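PDB 4M1A: hypothetical protein from Sebaldella termitidis, which is of unknown function but assembles as a trimer and belongs to the DUF1904 family of the MIF clan. Local coordinates for residues G20-L25 against C31-F36; D71-L76 against I91-L96. All coordinates share one frame; numbering follows the deposited sequence.

From the N terminus, the chain enters contact 1 along helix 21-29 and, after the five residues 26-30, turns back so that the 3-10 segment before strand 37-47 lies against the start of that helix. Contact 1 is closed well before contact 2 opens, so the two follow in series and neither encloses nor crosses the other. Contact 2 closes a wider loop, the fourteen residues 77-90, and fastens helix 67-82 to strand 89-95, outermost in the sheet of its own chain. The two meet where the helices pack: CD2 of Leu-25 in contact 1 touches CG1 of Ile-73 in contact 2 at 3.8 Å.

Contact 1: G20-L25 against C31-F36; sequences GLADEL and CPADWF
The backbones come closest at Ala-22 and Ala-33, whose CA atoms lie 4.6 Å apart where the first turn of helix 21-29 meets the 3-10 segment 33-35. The small side chains are consistent with so close an approach: Ala-22 CB meets Ala-33 CB at 3.9 Å and also rests 3.4 Å from Ala-33 O. In the other direction, Ala-33 CA offers a CA-H...O contact to Ala-22 O at 3.5 Å. Within the 3-10 turn, Phe-36 N donates to Ala-33 O at 3.1 Å. The turn lies in the loop that carries the chain from helix 21-29 into strand 37-47 of the alpha/beta fold, with Phe-47 of the second subunit packing on Ala-22. One turn further along the helix, Leu-25 CB sits over a face of the Phe-36 ring in a CH-pi contact, 3.8 Å from the centroid and 25° off the normal. With its CG anti to the carbonyl carbon (chi1 -70°), Phe-36 swings the ring under this methylene, and Leu-25 CD1 reaches the CD2-CE2 side. Without the ring, as with an alanine here, Leu-25 CB is likely to lose its aromatic platform, with a gap opened beside the helix. Pro-2 packs on the same phenylalanine.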
loop_
_atom_site.group_PDB
_atom_site.type_symbol
_atom_site.label_atom_id
_atom_site.label_comp_id
_atom_site.label_asym_id
_atom_site.label_seq_id
_atom_site.Cartn_x
_atom_site.Cartn_y
_atom_site.Cartn_z
ATOM N N GLY A 20 -10.795 -0.816 -21.909
ATOM C CA GLY A 20 -12.061 -1.591 -21.809
ATOM C C GLY A 20 -12.308 -2.252 -20.457
ATOM O O GLY A 20 -13.331 -2.935 -20.259
ATOM N N LEU A 21 -11.344 -2.096 -19.522
ATOM C CA LEU A 21 -11.292 -2.988 -18.368
ATOM C C LEU A 21 -12.402 -2.680 -17.389
ATOM O O LEU A 21 -13.005 -3.609 -16.812
ATOM C CB LEU A 21 -9.924 -2.907 -17.632
ATOM C CG LEU A 21 -9.687 -3.962 -16.553
ATOM C CD1 LEU A 21 -9.892 -5.413 -17.059
ATOM C CD2 LEU A 21 -8.265 -3.749 -16.101
ATOM N N ALA A 22 -12.717 -1.425 -17.202
ATOM C CA ALA A 22 -13.735 -1.066 -16.221
ATOM C C ALA A 22 -15.119 -1.551 -16.674
ATOM O O ALA A 22 -15.913 -1.875 -15.839
ATOM C CB ALA A 22 -13.797 0.407 -15.987
ATOM N N ASP A 23 -15.395 -1.549 -18.001
ATOM C CA ASP A 23 -16.649 -2.190 -18.523
ATOM C C ASP A 23 -16.728 -3.616 -18.102
ATOM O O ASP A 23 -17.750 -4.085 -17.586
ATOM C CB ASP A 23 -16.651 -2.207 -20.062
ATOM C CG ASP A 23 -16.517 -0.833 -20.666
ATOM O OD1 ASP A 23 -17.128 0.103 -20.048
ATOM O OD2 ASP A 23 -15.824 -0.740 -21.782
ATOM N N GLU A 24 -15.687 -4.398 -18.374
ATOM C CA GLU A 24 -15.728 -5.808 -18.037
ATOM C C GLU A 24 -15.829 -6.029 -16.573
ATOM O O GLU A 24 -16.567 -6.870 -16.048
ATOM C CB GLU A 24 -14.436 -6.506 -18.505
ATOM C CG GLU A 24 -14.312 -7.952 -18.005
ATOM C CD GLU A 24 -15.257 -8.984 -18.663
ATOM O OE1 GLU A 24 -16.338 -8.638 -19.219
ATOM O OE2 GLU A 24 -14.917 -10.153 -18.540
ATOM N N LEU A 25 -15.079 -5.199 -15.830
ATOM C CA LEU A 25 -15.114 -5.395 -14.335
ATOM C C LEU A 25 -16.466 -5.051 -13.727
ATOM O O LEU A 25 -16.923 -5.760 -12.810
ATOM C CB LEU A 25 -13.959 -4.619 -13.669
ATOM C CG LEU A 25 -12.573 -5.156 -13.989
ATOM C CD1 LEU A 25 -11.491 -4.299 -13.274
ATOM C CD2 LEU A 25 -12.433 -6.611 -13.533
ATOM N N CYS A 31 -21.440 -3.433 -10.858
ATOM C CA CYS A 31 -21.451 -2.050 -10.482
ATOM C C CYS A 31 -21.029 -1.210 -11.643
ATOM O O CYS A 31 -20.519 -1.729 -12.640
ATOM C CB CYS A 31 -20.533 -1.838 -9.287
ATOM S SG CYS A 31 -18.743 -2.048 -9.606
ATOM N N PRO A 32 -21.227 0.101 -11.559
ATOM C CA PRO A 32 -20.878 0.941 -12.672
ATOM C C PRO A 32 -19.371 0.914 -13.025
ATOM O O PRO A 32 -18.562 0.866 -12.090
ATOM C CB PRO A 32 -21.324 2.337 -12.171
ATOM C CG PRO A 32 -22.507 2.004 -11.312
ATOM C CD PRO A 32 -22.013 0.818 -10.542
ATOM N N ALA A 33 -19.024 0.978 -14.322
ATOM C CA ALA A 33 -17.630 1.038 -14.804
ATOM C C ALA A 33 -16.893 2.231 -14.173
ATOM O O ALA A 33 -15.737 2.119 -13.760
ATOM C CB ALA A 33 -17.631 1.147 -16.327
ATOM N N ASP A 34 -17.610 3.320 -13.990
ATOM C CA ASP A 34 -17.024 4.566 -13.368
ATOM C C ASP A 34 -16.606 4.420 -11.936
ATOM O O ASP A 34 -15.945 5.277 -11.425
ATOM C CB ASP A 34 -18.043 5.723 -13.421
ATOM C CG ASP A 34 -17.936 6.510 -14.683
ATOM O OD1 ASP A 34 -16.839 6.478 -15.312
ATOM O OD2 ASP A 34 -18.948 7.160 -15.064
ATOM N N TRP A 35 -16.988 3.346 -11.261
ATOM C CA TRP A 35 -16.538 3.176 -9.884
ATOM C C TRP A 35 -15.103 2.597 -9.785
ATOM O O TRP A 35 -14.606 2.422 -8.693
ATOM C CB TRP A 35 -17.457 2.290 -9.161
ATOM C CG TRP A 35 -18.754 2.884 -8.843
ATOM C CD1 TRP A 35 -19.280 4.059 -9.304
ATOM C CD2 TRP A 35 -19.741 2.291 -7.996
ATOM N NE1 TRP A 35 -20.566 4.224 -8.776
ATOM C CE2 TRP A 35 -20.865 3.155 -7.988
ATOM C CE3 TRP A 35 -19.784 1.111 -7.249
ATOM C CZ2 TRP A 35 -22.033 2.866 -7.262
ATOM C CZ3 TRP A 35 -20.950 0.819 -6.524
ATOM C CH2 TRP A 35 -22.057 1.705 -6.546
ATOM N N PHE A 36 -14.476 2.284 -10.905
ATOM C CA PHE A 36 -13.141 1.673 -10.896
ATOM C C PHE A 36 -12.087 2.703 -11.092
ATOM O O PHE A 36 -12.237 3.585 -11.975
ATOM C CB PHE A 36 -13.034 0.551 -11.993
ATOM C CG PHE A 36 -13.836 -0.647 -11.672
ATOM C CD1 PHE A 36 -15.230 -0.677 -11.944
ATOM C CD2 PHE A 36 -13.276 -1.710 -11.023
ATOM C CE1 PHE A 36 -15.977 -1.813 -11.595
ATOM C CE2 PHE A 36 -14.025 -2.798 -10.661
ATOM C CZ PHE A 36 -15.395 -2.859 -10.963
#

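Contact 2: D71-L76 against I91-L96; sequences DKIAAL and IVFNPL
Ala-74 O accepts a hydrogen bond from Thr-78 OG1, one turn further along helix 67-82, and is also touched by CD1 of Ile-91 at 3.6 Å. The carbonyl is thus satisfied by its own helix while its flank is covered by a methyl group from the strand. No hydrogen bond joins the two segments directly; what holds them together is apolar. Ile-91 reaches the helix end-on: its CG1 stands anti to the carbonyl carbon and CD1 continues the chain in extended form (chi2 166°), which brings this methyl to Ala-74 CA at 3.7 Å and to Ala-74 CB at 4.0 Å. Two residues on, Phe-93 sends its ring up from the same side of the strand. The ring presents its edge to the helix, with CZ foremost: Ile-73 CG2 lies near the ring plane, 3.9 Å from Phe-93 CZ, and Ala-74 N also faces this rim, at 4.2 Å from the same CZ. With CG1 of Ile-73 set beside the backbone N (chi1 -65°), CG2 is the branch turned to the Phe-93 rim. The two side chains meet at a slant, and the ring of Trp-62 on the neighbouring strand meets that of Phe-93. Ile-91 and Val-92 pair antiparallel with a strand of the third subunit, carrying the sheet across the interface, and Asp-71 OD1 is hydrogen-bonded to Tyr-102 OH of that subunit. The helix passes over the strand at 9.8 Å between axes, roughly antiparallel to it at 147°, as expected where helix 67-82 links the parallel neighbours 56-62 and 89-95 in a beta-alpha-beta unit, an architecture consistent with the MIF clan.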
loop_
_atom_site.group_PDB
_atom_site.type_symbol
_atom_site.label_atom_id
_atom_site.label_comp_id
_atom_site.label_asym_id
_atom_site.label_seq_id
_atom_site.Cartn_x
_atom_site.Cartn_y
_atom_site.Cartn_z
ATOM N N ASP A 71 -12.927 -14.921 -8.183
ATOM C CA ASP A 71 -12.310 -15.855 -9.010
ATOM C C ASP A 71 -12.311 -15.368 -10.515
ATOM O O ASP A 71 -11.304 -15.571 -11.216
ATOM C CB ASP A 71 -13.028 -17.219 -9.000
ATOM C CG ASP A 71 -12.749 -18.052 -7.733
ATOM O OD1 ASP A 71 -11.955 -17.608 -6.853
ATOM O OD2 ASP A 71 -13.334 -19.155 -7.644
ATOM N N LYS A 72 -13.387 -14.779 -10.948
ATOM C CA LYS A 72 -13.528 -14.363 -12.375
ATOM C C LYS A 72 -12.586 -13.186 -12.637
ATOM O O LYS A 72 -11.941 -13.131 -13.692
ATOM C CB LYS A 72 -14.943 -13.956 -12.689
ATOM C CG LYS A 72 -15.879 -15.193 -12.862
ATOM C CD LYS A 72 -17.303 -14.805 -13.135
ATOM C CE LYS A 72 -18.080 -16.121 -13.553
ATOM N NZ LYS A 72 -19.394 -15.713 -14.005
ATOM N N ILE A 73 -12.492 -12.264 -11.688
ATOM C CA ILE A 73 -11.533 -11.133 -11.833
ATOM C C ILE A 73 -10.140 -11.617 -11.835
ATOM O O ILE A 73 -9.325 -11.221 -12.689
ATOM C CB ILE A 73 -11.816 -10.005 -10.809
ATOM C CG1 ILE A 73 -13.134 -9.372 -11.063
ATOM C CG2 ILE A 73 -10.667 -8.980 -10.772
ATOM C CD1 ILE A 73 -13.623 -8.669 -9.822
ATOM N N ALA A 74 -9.800 -12.538 -10.928
ATOM C CA ALA A 74 -8.502 -13.112 -10.986
ATOM C C ALA A 74 -8.163 -13.797 -12.324
ATOM O O ALA A 74 -7.018 -13.708 -12.818
ATOM C CB ALA A 74 -8.317 -14.092 -9.861
ATOM N N ALA A 75 -9.120 -14.565 -12.853
ATOM C CA ALA A 75 -8.876 -15.259 -14.129
ATOM C C ALA A 75 -8.645 -14.252 -15.254
ATOM O O ALA A 75 -7.740 -14.419 -16.063
ATOM C CB ALA A 75 -10.058 -16.221 -14.425
ATOM N N LEU A 76 -9.461 -13.221 -15.292
ATOM C CA LEU A 76 -9.419 -12.175 -16.315
ATOM C C LEU A 76 -8.045 -11.469 -16.276
ATOM O O LEU A 76 -7.359 -11.333 -17.272
ATOM C CB LEU A 76 -10.494 -11.185 -16.108
ATOM C CG LEU A 76 -10.540 -10.035 -17.154
ATOM C CD1 LEU A 76 -10.736 -10.520 -18.601
ATOM C CD2 LEU A 76 -11.547 -8.973 -16.766
ATOM N N ILE A 91 -2.324 -11.725 -7.417
ATOM C CA ILE A 91 -3.460 -10.869 -7.182
ATOM C C ILE A 91 -3.953 -10.993 -5.756
ATOM O O ILE A 91 -4.139 -12.144 -5.267
ATOM C CB ILE A 91 -4.612 -11.163 -8.117
ATOM C CG1 ILE A 91 -4.131 -11.172 -9.547
ATOM C CG2 ILE A 91 -5.664 -10.075 -8.004
ATOM C CD1 ILE A 91 -5.131 -11.786 -10.465
ATOM N N VAL A 92 -4.061 -9.866 -5.041
ATOM C CA VAL A 92 -4.575 -9.887 -3.710
ATOM C C VAL A 92 -5.811 -9.029 -3.627
ATOM O O VAL A 92 -5.777 -7.876 -4.050
ATOM C CB VAL A 92 -3.491 -9.398 -2.727
ATOM C CG1 VAL A 92 -3.971 -9.669 -1.315
ATOM C CG2 VAL A 92 -2.209 -10.190 -2.996
ATOM N N PHE A 93 -6.890 -9.547 -3.054
ATOM C CA PHE A 93 -8.083 -8.761 -2.826
ATOM C C PHE A 93 -8.081 -8.250 -1.359
ATOM O O PHE A 93 -7.877 -9.046 -0.437
ATOM C CB PHE A 93 -9.323 -9.568 -3.086
ATOM C CG PHE A 93 -9.505 -9.883 -4.590
ATOM C CD1 PHE A 93 -8.822 -10.903 -5.170
ATOM C CD2 PHE A 93 -10.318 -9.102 -5.351
ATOM C CE1 PHE A 93 -8.957 -11.170 -6.541
ATOM C CE2 PHE A 93 -10.464 -9.364 -6.727
ATOM C CZ PHE A 93 -9.754 -10.356 -7.293
ATOM N N ASN A 94 -8.364 -6.961 -1.190
ATOM C CA ASN A 94 -8.355 -6.275 0.152
ATOM C C ASN A 94 -9.749 -5.707 0.399
ATOM O O ASN A 94 -10.184 -4.803 -0.274
ATOM C CB ASN A 94 -7.302 -5.173 0.183
ATOM C CG ASN A 94 -5.860 -5.725 0.078
ATOM O OD1 ASN A 94 -5.105 -5.417 -0.858
ATOM N ND2 ASN A 94 -5.521 -6.645 0.980
ATOM N N PRO A 95 -10.490 -6.280 1.342
ATOM C CA PRO A 95 -11.874 -5.895 1.615
ATOM C C PRO A 95 -11.834 -4.573 2.396
ATOM O O PRO A 95 -11.056 -4.438 3.322
ATOM C CB PRO A 95 -12.447 -7.044 2.462
ATOM C CG PRO A 95 -11.288 -7.888 2.865
ATOM C CD PRO A 95 -10.011 -7.375 2.204
ATOM N N LEU A 96 -12.626 -3.642 1.957
ATOM C CA LEU A 96 -12.761 -2.344 2.582
ATOM C C LEU A 96 -13.900 -2.461 3.539
ATOM O O LEU A 96 -14.823 -3.174 3.303
ATOM C CB LEU A 96 -13.148 -1.293 1.558
ATOM C CG LEU A 96 -12.094 -0.999 0.502
ATOM C CD1 LEU A 96 -12.795 -0.218 -0.594
ATOM C CD2 LEU A 96 -10.910 -0.276 1.068
#